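Local coordinates for protein alcohol dehydrogenase (Aeropyrum pernix, PDB 1H2B) that probably oxidises alcohols with NAD+ as a zinc-dependent dehydrogenase, holding a zinc ion and the dinucleotide in its active-site cleft, at residues B[168-179]-B[307-318]. Numbering follows the deposited sequence.
With ZN (zinc ion), chain J; NAJ (nicotinamide-adenine-dinucleotide (acidic form)), chain I; OCA (octanoic acid (caprylic acid)), chain H.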
ATOM      1  N   ASP B 168      10.949  23.386   6.190  1.00 13.15           N
ATOM      2  CA  ASP B 168      11.408  22.385   7.149  1.00 14.02           C
ATOM      3  C   ASP B 168      10.257  21.991   8.095  1.00 14.67           C
ATOM      4  O   ASP B 168       9.829  20.837   8.127  1.00 15.06           O
ATOM      5  CB  ASP B 168      12.567  22.944   7.952  1.00 14.26           C
ATOM      6  CG  ASP B 168      13.170  21.934   8.859  1.00 17.21           C
ATOM      7  OD1 ASP B 168      13.102  22.194  10.096  1.00 15.41           O
ATOM      8  OD2 ASP B 168      13.706  20.880   8.452  1.00 18.61           O
ATOM      9  N   ALA B 169       9.733  22.954   8.839  1.00 14.49           N
ATOM     10  CA  ALA B 169       8.554  22.663   9.675  1.00 14.89           C
ATOM     11  C   ALA B 169       7.406  22.095   8.851  1.00 11.93           C
ATOM     12  O   ALA B 169       6.824  21.047   9.222  1.00 15.11           O
ATOM     13  CB  ALA B 169       8.057  23.915  10.408  1.00 13.30           C
ATOM     14  N   GLY B 170       7.099  22.745   7.717  1.00 13.86           N
ATOM     15  CA  GLY B 170       5.964  22.302   6.913  1.00 14.88           C
ATOM     16  C   GLY B 170       6.187  20.946   6.266  1.00 13.53           C
ATOM     17  O   GLY B 170       5.312  20.076   6.377  1.00 15.26           O
ATOM     18  N   ILE B 171       7.324  20.782   5.589  1.00 12.23           N
ATOM     19  CA  ILE B 171       7.567  19.533   4.844  1.00 12.64           C
ATOM     20  C   ILE B 171       7.595  18.350   5.856  1.00 14.61           C
ATOM     21  O   ILE B 171       7.068  17.276   5.548  1.00 14.06           O
ATOM     22  CB  ILE B 171       8.831  19.637   3.966  1.00 13.49           C
ATOM     23  CG1 ILE B 171       8.983  18.367   3.121  1.00 16.11           C
ATOM     24  CG2 ILE B 171      10.106  19.898   4.831  1.00 16.19           C
ATOM     25  CD1 ILE B 171      10.304  18.284   2.348  1.00 18.68           C
ATOM     26  N   THR B 172       8.186  18.576   7.031  1.00 13.59           N
ATOM     27  CA  THR B 172       8.253  17.505   8.039  1.00 12.69           C
ATOM     28  C   THR B 172       6.840  17.136   8.501  1.00 14.24           C
ATOM     29  O   THR B 172       6.476  15.936   8.588  1.00 13.90           O
ATOM     30  CB  THR B 172       9.109  17.942   9.227  1.00 13.18           C
ATOM     31  OG1 THR B 172      10.408  18.293   8.754  1.00 13.16           O
ATOM     32  CG2 THR B 172       9.267  16.768  10.218  1.00 14.70           C
ATOM     33  N   ALA B 173       6.008  18.151   8.795  1.00 14.46           N
ATOM     34  CA  ALA B 173       4.639  17.870   9.192  1.00 13.48           C
ATOM     35  C   ALA B 173       3.898  17.155   8.056  1.00 11.20           C
ATOM     36  O   ALA B 173       3.139  16.236   8.319  1.00 14.16           O
ATOM     37  CB  ALA B 173       3.908  19.184   9.582  1.00 13.80           C
ATOM     38  N   TYR B 174       4.150  17.547   6.805  1.00 13.46           N
ATOM     39  CA  TYR B 174       3.445  16.962   5.660  1.00 11.92           C
ATOM     40  C   TYR B 174       3.785  15.498   5.417  1.00 12.58           C
ATOM     41  O   TYR B 174       2.863  14.668   5.267  1.00 14.43           O
ATOM     42  CB  TYR B 174       3.762  17.825   4.388  1.00 14.16           C
ATOM     43  CG  TYR B 174       3.030  17.363   3.173  1.00 13.69           C
ATOM     44  CD1 TYR B 174       3.712  16.715   2.149  1.00 13.21           C
ATOM     45  CD2 TYR B 174       1.665  17.624   3.043  1.00 16.08           C
ATOM     46  CE1 TYR B 174       3.050  16.281   1.029  1.00 15.83           C
ATOM     47  CE2 TYR B 174       0.977  17.202   1.922  1.00 16.91           C
ATOM     48  CZ  TYR B 174       1.683  16.521   0.926  1.00 17.99           C
ATOM     49  OH  TYR B 174       0.977  16.113  -0.196  1.00 18.43           O
ATOM     50  N   ARG B 175       5.084  15.156   5.451  1.00 13.25           N
ATOM     51  CA  ARG B 175       5.451  13.741   5.340  1.00 13.57           C
ATOM     52  C   ARG B 175       4.869  12.936   6.477  1.00 13.48           C
ATOM     53  O   ARG B 175       4.358  11.817   6.271  1.00 15.26           O
ATOM     54  CB  ARG B 175       6.963  13.553   5.289  1.00 12.63           C
ATOM     55  CG  ARG B 175       7.376  12.084   5.092  1.00 13.36           C
ATOM     56  CD  ARG B 175       8.867  12.017   4.927  1.00 14.33           C
ATOM     57  NE  ARG B 175       9.461  10.693   4.797  1.00 14.84           N
ATOM     58  CZ  ARG B 175       9.802  10.120   3.654  1.00 16.63           C
ATOM     59  NH1 ARG B 175       9.533  10.691   2.488  1.00 15.70           N
ATOM     60  NH2 ARG B 175      10.419   8.953   3.658  1.00 16.86           N
ATOM     61  N   ALA B 176       4.908  13.487   7.694  1.00 12.50           N
ATOM     62  CA  ALA B 176       4.358  12.761   8.819  1.00 11.02           C
ATOM     63  C   ALA B 176       2.858  12.568   8.694  1.00 13.40           C
ATOM     64  O   ALA B 176       2.344  11.524   9.063  1.00 14.22           O
ATOM     65  CB  ALA B 176       4.732  13.527  10.137  1.00 13.59           C
ATOM     66  N   VAL B 177       2.146  13.593   8.204  1.00 11.79           N
ATOM     67  CA  VAL B 177       0.690  13.472   8.028  1.00 13.07           C
ATOM     68  C   VAL B 177       0.378  12.482   6.914  1.00 13.68           C
ATOM     69  O   VAL B 177      -0.610  11.735   7.024  1.00 14.51           O
ATOM     70  CB  VAL B 177       0.042  14.863   7.820  1.00 13.95           C
ATOM     71  CG1 VAL B 177      -1.407  14.701   7.276  1.00 17.01           C
ATOM     72  CG2 VAL B 177       0.070  15.665   9.163  1.00 13.68           C
ATOM     73  N   LYS B 178       1.177  12.465   5.851  1.00 14.33           N
ATOM     74  CA  LYS B 178       1.033  11.388   4.828  1.00 16.09           C
ATOM     75  C   LYS B 178       1.135  10.026   5.455  1.00 16.60           C
ATOM     76  O   LYS B 178       0.302   9.138   5.164  1.00 18.43           O
ATOM     77  CB  LYS B 178       2.086  11.522   3.742  1.00 17.74           C
ATOM     78  CG  LYS B 178       1.906  12.750   2.898  0.50 15.82           C
ATOM     79  CD  LYS B 178       2.632  12.590   1.560  0.50 24.56           C
ATOM     80  CE  LYS B 178       1.726  12.952   0.415  0.50 25.69           C
ATOM     81  NZ  LYS B 178       2.122  12.470  -0.960  0.50 26.96           N
ATOM     82  N   LYS B 179       2.124   9.808   6.330  1.00 14.73           N
ATOM     83  CA  LYS B 179       2.202   8.533   7.036  1.00 16.58           C
ATOM     84  C   LYS B 179       0.913   8.268   7.831  1.00 17.67           C
ATOM     85  O   LYS B 179       0.305   7.196   7.726  1.00 19.51           O
ATOM     86  CB  LYS B 179       3.396   8.490   8.015  1.00 17.05           C
ATOM     87  CG  LYS B 179       4.773   8.434   7.367  1.00 16.25           C
ATOM     88  CD  LYS B 179       5.768   8.320   8.502  1.00 19.20           C
ATOM     89  CE  LYS B 179       7.140   7.938   7.993  1.00 18.25           C
ATOM     90  NZ  LYS B 179       7.656   8.956   7.071  1.00 16.75           N
ATOM     91  N   SER B 307       9.724   9.829  11.455  1.00 12.90           N
ATOM     92  CA  SER B 307       9.531  10.541  10.197  1.00 13.91           C
ATOM     93  C   SER B 307      10.586  11.626  10.137  1.00 15.14           C
ATOM     94  O   SER B 307      10.815  12.293  11.139  1.00 13.44           O
ATOM     95  CB  SER B 307       8.126  11.164  10.139  1.00 15.82           C
ATOM     96  OG  SER B 307       7.777  11.434   8.788  1.00 14.43           O
ATOM     97  N   LEU B 308      11.226  11.779   8.979  1.00 13.04           N
ATOM     98  CA  LEU B 308      12.420  12.617   8.825  1.00 12.69           C
ATOM     99  C   LEU B 308      12.167  13.600   7.664  1.00 13.34           C
ATOM    100  O   LEU B 308      12.143  13.189   6.506  1.00 13.84           O
ATOM    101  CB  LEU B 308      13.639  11.731   8.478  1.00 12.83           C
ATOM    102  CG  LEU B 308      14.941  12.512   8.180  1.00 12.91           C
ATOM    103  CD1 LEU B 308      15.404  13.306   9.392  1.00 13.00           C
ATOM    104  CD2 LEU B 308      16.030  11.479   7.772  1.00 14.64           C
ATOM    105  N   VAL B 309      11.998  14.876   8.022  1.00 13.60           N
ATOM    106  CA  VAL B 309      11.850  15.963   7.039  1.00 14.03           C
ATOM    107  C   VAL B 309      10.944  15.480   5.920  1.00 14.29           C
ATOM    108  O   VAL B 309       9.827  15.096   6.190  1.00 13.62           O
ATOM    109  CB  VAL B 309      13.246  16.501   6.608  1.00 12.24           C
ATOM    110  CG1 VAL B 309      13.104  17.873   5.889  1.00 14.62           C
ATOM    111  CG2 VAL B 309      14.184  16.728   7.805  1.00 15.34           C
ATOM    112  N   GLY B 310      11.376  15.551   4.655  1.00 12.87           N
ATOM    113  CA  GLY B 310      10.599  14.909   3.596  1.00 14.08           C
ATOM    114  C   GLY B 310      11.363  15.016   2.312  1.00 11.82           C
ATOM    115  O   GLY B 310      12.511  15.476   2.266  1.00 13.90           O
ATOM    116  N   ASN B 311      10.746  14.515   1.248  1.00 12.57           N
ATOM    117  CA  ASN B 311      11.471  14.487  -0.016  1.00 14.36           C
ATOM    118  C   ASN B 311      11.062  15.677  -0.909  1.00 14.00           C
ATOM    119  O   ASN B 311      10.226  16.498  -0.526  1.00 14.28           O
ATOM    120  CB  ASN B 311      11.346  13.111  -0.674  1.00 14.45           C
ATOM    121  CG  ASN B 311       9.936  12.770  -1.089  1.00 17.94           C
ATOM    122  OD1 ASN B 311       9.165  13.638  -1.487  1.00 14.53           O
ATOM    123  ND2 ASN B 311       9.576  11.477  -0.986  1.00 18.03           N
ATOM    124  N   TYR B 312      11.703  15.771  -2.074  1.00 13.77           N
ATOM    125  CA  TYR B 312      11.484  16.948  -2.917  1.00 13.68           C
ATOM    126  C   TYR B 312      10.070  17.016  -3.438  1.00 14.57           C
ATOM    127  O   TYR B 312       9.468  18.085  -3.481  1.00 15.10           O
ATOM    128  CB  TYR B 312      12.461  16.897  -4.064  1.00 14.27           C
ATOM    129  CG  TYR B 312      12.432  18.103  -4.969  1.00 16.03           C
ATOM    130  CD1 TYR B 312      13.199  19.243  -4.685  1.00 15.32           C
ATOM    131  CD2 TYR B 312      11.660  18.082  -6.103  1.00 19.27           C
ATOM    132  CE1 TYR B 312      13.225  20.342  -5.527  1.00 16.99           C
ATOM    133  CE2 TYR B 312      11.646  19.199  -6.987  1.00 19.98           C
ATOM    134  CZ  TYR B 312      12.426  20.312  -6.689  1.00 19.54           C
ATOM    135  OH  TYR B 312      12.425  21.408  -7.549  1.00 24.99           O
ATOM    136  N   VAL B 313       9.551  15.860  -3.816  1.00 14.19           N
ATOM    137  CA  VAL B 313       8.169  15.835  -4.315  1.00 16.77           C
ATOM    138  C   VAL B 313       7.184  16.283  -3.224  1.00 16.55           C
ATOM    139  O   VAL B 313       6.244  17.044  -3.484  1.00 16.04           O
ATOM    140  CB  VAL B 313       7.816  14.465  -4.924  1.00 17.89           C
ATOM    141  CG1 VAL B 313       6.311  14.303  -5.129  1.00 23.53           C
ATOM    142  CG2 VAL B 313       8.593  14.296  -6.256  1.00 19.51           C
ATOM    143  N   GLU B 314       7.417  15.828  -2.005  1.00 14.46           N
ATOM    144  CA  GLU B 314       6.573  16.236  -0.869  1.00 14.86           C
ATOM    145  C   GLU B 314       6.647  17.756  -0.635  1.00 13.46           C
ATOM    146  O   GLU B 314       5.626  18.383  -0.369  1.00 13.81           O
ATOM    147  CB  GLU B 314       7.003  15.478   0.394  1.00 16.44           C
ATOM    148  CG  GLU B 314       6.520  14.033   0.293  1.00 15.94           C
ATOM    149  CD  GLU B 314       7.137  13.079   1.316  1.00 18.37           C
ATOM    150  OE1 GLU B 314       8.226  13.363   1.865  1.00 15.50           O
ATOM    151  OE2 GLU B 314       6.502  12.019   1.539  1.00 18.79           O
ATOM    152  N   LEU B 315       7.836  18.367  -0.767  1.00 14.32           N
ATOM    153  CA  LEU B 315       7.915  19.829  -0.612  1.00 12.73           C
ATOM    154  C   LEU B 315       7.102  20.492  -1.738  1.00 12.27           C
ATOM    155  O   LEU B 315       6.373  21.459  -1.479  1.00 14.49           O
ATOM    156  CB  LEU B 315       9.373  20.332  -0.660  1.00 15.30           C
ATOM    157  CG  LEU B 315       9.505  21.840  -0.428  1.00 13.90           C
ATOM    158  CD1 LEU B 315       8.886  22.379   0.865  1.00 17.26           C
ATOM    159  CD2 LEU B 315      11.014  22.120  -0.571  1.00 17.92           C
ATOM    160  N   HIS B 316       7.203  19.945  -2.944  1.00 14.41           N
ATOM    161  CA  HIS B 316       6.426  20.507  -4.043  1.00 14.11           C
ATOM    162  C   HIS B 316       4.931  20.425  -3.784  1.00 15.98           C
ATOM    163  O   HIS B 316       4.208  21.396  -4.016  1.00 16.00           O
ATOM    164  CB  HIS B 316       6.775  19.744  -5.327  1.00 15.90           C
ATOM    165  CG  HIS B 316       6.245  20.405  -6.547  1.00 24.79           C
ATOM    166  ND1 HIS B 316       6.927  21.404  -7.208  1.00 33.39           N
ATOM    167  CD2 HIS B 316       5.062  20.266  -7.176  1.00 28.56           C
ATOM    168  CE1 HIS B 316       6.188  21.831  -8.219  1.00 27.64           C
ATOM    169  NE2 HIS B 316       5.052  21.155  -8.218  1.00 33.62           N
ATOM    170  N   GLU B 317       4.442  19.260  -3.325  1.00 14.39           N
ATOM    171  CA  GLU B 317       3.030  19.137  -2.970  1.00 15.33           C
ATOM    172  C   GLU B 317       2.597  20.116  -1.883  1.00 15.28           C
ATOM    173  O   GLU B 317       1.526  20.699  -1.928  1.00 16.07           O
ATOM    174  CB  GLU B 317       2.743  17.716  -2.484  1.00 13.89           C
ATOM    175  CG  GLU B 317       2.902  16.721  -3.648  1.00 17.16           C
ATOM    176  CD  GLU B 317       2.839  15.267  -3.252  1.00 17.15           C
ATOM    177  OE1 GLU B 317       2.580  14.950  -2.078  1.00 20.45           O
ATOM    178  OE2 GLU B 317       3.044  14.417  -4.135  1.00 21.20           O
ATOM    179  N   LEU B 318       3.433  20.276  -0.853  1.00 13.39           N
ATOM    180  CA  LEU B 318       3.093  21.177   0.213  1.00 14.28           C
ATOM    181  C   LEU B 318       3.051  22.638  -0.255  1.00 13.84           C
ATOM    182  O   LEU B 318       2.153  23.371   0.134  1.00 15.53           O
ATOM    183  CB  LEU B 318       4.084  20.956   1.398  1.00 11.29           C
ATOM    184  CG  LEU B 318       3.895  21.967   2.515  1.00 14.45           C
ATOM    185  CD1 LEU B 318       2.576  21.845   3.305  1.00 16.55           C
ATOM    186  CD2 LEU B 318       5.103  21.823   3.439  1.00 16.69           C
TER
HETATM  187 ZN    ZN J1362      14.338  22.004  11.720  1.00 17.64          ZN
HETATM  188  PA  NAJ I1361       8.451  24.135  19.021  1.00 17.71           P
HETATM  189  O1A NAJ I1361       9.305  24.545  20.188  1.00 18.35           O
HETATM  190  O2A NAJ I1361       7.911  25.212  18.066  1.00 17.12           O
HETATM  191  O5B NAJ I1361       7.113  23.398  19.485  1.00 17.76           O
HETATM  192  C5B NAJ I1361       7.086  22.471  20.579  1.00 17.01           C
HETATM  193  C4B NAJ I1361       5.654  22.534  21.083  1.00 15.34           C
HETATM  194  O4B NAJ I1361       5.505  21.473  22.048  1.00 14.23           O
HETATM  195  C3B NAJ I1361       5.287  23.866  21.737  1.00 15.86           C
HETATM  196  O3B NAJ I1361       4.040  24.379  21.239  1.00 18.05           O
HETATM  197  C2B NAJ I1361       5.226  23.416  23.190  1.00 17.90           C
HETATM  198  O2B NAJ I1361       4.397  24.242  24.022  1.00 18.14           O
HETATM  199  C1B NAJ I1361       4.706  21.975  23.110  1.00 16.05           C
HETATM  200  N9A NAJ I1361       4.973  21.154  24.291  1.00 17.34           N
HETATM  201  C8A NAJ I1361       6.050  21.175  25.189  1.00 19.14           C
HETATM  202  N7A NAJ I1361       5.878  20.193  26.115  1.00 17.28           N
HETATM  203  C5A NAJ I1361       4.707  19.555  25.827  1.00 16.16           C
HETATM  204  C6A NAJ I1361       4.034  18.508  26.408  1.00 17.04           C
HETATM  205  N6A NAJ I1361       4.460  17.894  27.520  1.00 17.61           N
HETATM  206  N1A NAJ I1361       2.886  18.057  25.810  1.00 15.51           N
HETATM  207  C2A NAJ I1361       2.348  18.666  24.691  1.00 14.92           C
HETATM  208  N3A NAJ I1361       3.004  19.712  24.144  1.00 13.16           N
HETATM  209  C4A NAJ I1361       4.161  20.149  24.709  1.00 15.34           C
HETATM  210  O3  NAJ I1361       9.289  23.037  18.233  1.00 16.09           O
HETATM  211  PN  NAJ I1361       9.327  22.722  16.651  1.00 15.94           P
HETATM  212  O1N NAJ I1361      10.319  23.564  15.993  1.00 15.80           O
HETATM  213  O2N NAJ I1361       7.947  22.668  16.130  1.00 15.31           O
HETATM  214  O5D NAJ I1361      10.001  21.265  16.700  1.00 14.60           O
HETATM  215  C5D NAJ I1361       9.245  20.200  17.273  1.00 15.36           C
HETATM  216  C4D NAJ I1361      10.153  18.997  17.476  1.00 14.07           C
HETATM  217  O4D NAJ I1361      10.425  18.428  16.184  1.00 15.72           O
HETATM  218  C3D NAJ I1361      11.524  19.342  18.055  1.00 13.51           C
HETATM  219  O3D NAJ I1361      12.005  18.193  18.777  1.00 15.30           O
HETATM  220  C2D NAJ I1361      12.385  19.545  16.800  1.00 16.56           C
HETATM  221  O2D NAJ I1361      13.765  19.410  16.990  1.00 16.12           O
HETATM  222  C1D NAJ I1361      11.813  18.391  15.956  1.00 14.56           C
HETATM  223  N1N NAJ I1361      12.065  18.390  14.515  1.00 14.82           N
HETATM  224  C2N NAJ I1361      12.055  17.170  13.907  1.00 14.47           C
HETATM  225  C3N NAJ I1361      12.220  17.085  12.535  1.00 13.13           C
HETATM  226  C7N NAJ I1361      12.270  15.740  11.886  1.00 14.95           C
HETATM  227  O7N NAJ I1361      12.522  15.758  10.567  1.00 14.75           O
HETATM  228  N7N NAJ I1361      12.018  14.576  12.491  1.00 13.75           N
HETATM  229  C4N NAJ I1361      12.377  18.248  11.712  1.00 16.75           C
HETATM  230  C5N NAJ I1361      12.198  19.487  12.390  1.00 16.34           C
HETATM  231  C6N NAJ I1361      12.081  19.546  13.766  1.00 16.13           C
HETATM  232  C1  OCA H1360      15.462  19.355  11.196  1.00 21.45           C
HETATM  233  C2  OCA H1360      16.142  18.074  11.702  1.00 22.77           C
HETATM  234  C3  OCA H1360      16.760  17.284  10.535  1.00 26.84           C
HETATM  235  C4  OCA H1360      17.768  16.223  10.945  1.00 25.42           C
HETATM  236  C5  OCA H1360      18.430  15.648   9.693  1.00 26.38           C
HETATM  237  C6  OCA H1360      19.282  14.426  10.026  1.00 28.97           C
HETATM  238  C7  OCA H1360      19.881  13.747   8.799  1.00 31.84           C
HETATM  239  C8  OCA H1360      20.708  12.553   9.244  1.00 35.15           C
HETATM  240  O1  OCA H1360      15.058  20.224  12.018  1.00 19.71           O
HETATM  241  O2  OCA H1360      15.277  19.527   9.973  1.00 19.16           O
HETATM  242  O   HOH W   1       8.493  13.943   8.389  1.00 14.28           O
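Arg175 reaches Glu314 where helix 168-179 crosses helix 312-318 at 103°. Arg175 leaves its backbone with CG opposite N (chi1 -177°), runs extended from CG to NE, and so brings NH1 to Glu314 OE1 at 3.0 Å, the acceptor lying in the guanidinium plane while the carboxylate stands 78° to it. From the same face of that carboxylate, Asn311 N also donates to OE1, and Asn311 OD1 takes Glu314 N at 2.8 Å, completing a capping box. NH1 also bridges to Glu119, and NE to Glu301 of a neighbouring subunit. Were Glu314 an alanine, Asn311 N would probably lose its acceptor and Arg175 NH1 one of its two carboxylates.

Tyr174 lies with Leu318 CB over one ring face; its OH donates to Glu317 OE1 (2.7 Å) on the anti side. Ile171 CD1 packs on Leu315 CB at 3.8 Å. Nearer the zinc, which Asp168 OD1 binds, Val309 N donates to the nicotinamide amide oxygen O7N (2.7 Å) and Ser307 O accepts from N7N. The capping box thus closes the helix start, the Arg175-Glu314 salt bridge ties that end to the crossing helix, and the preceding loop offers Ser307 O and Val309 N to the cofactor.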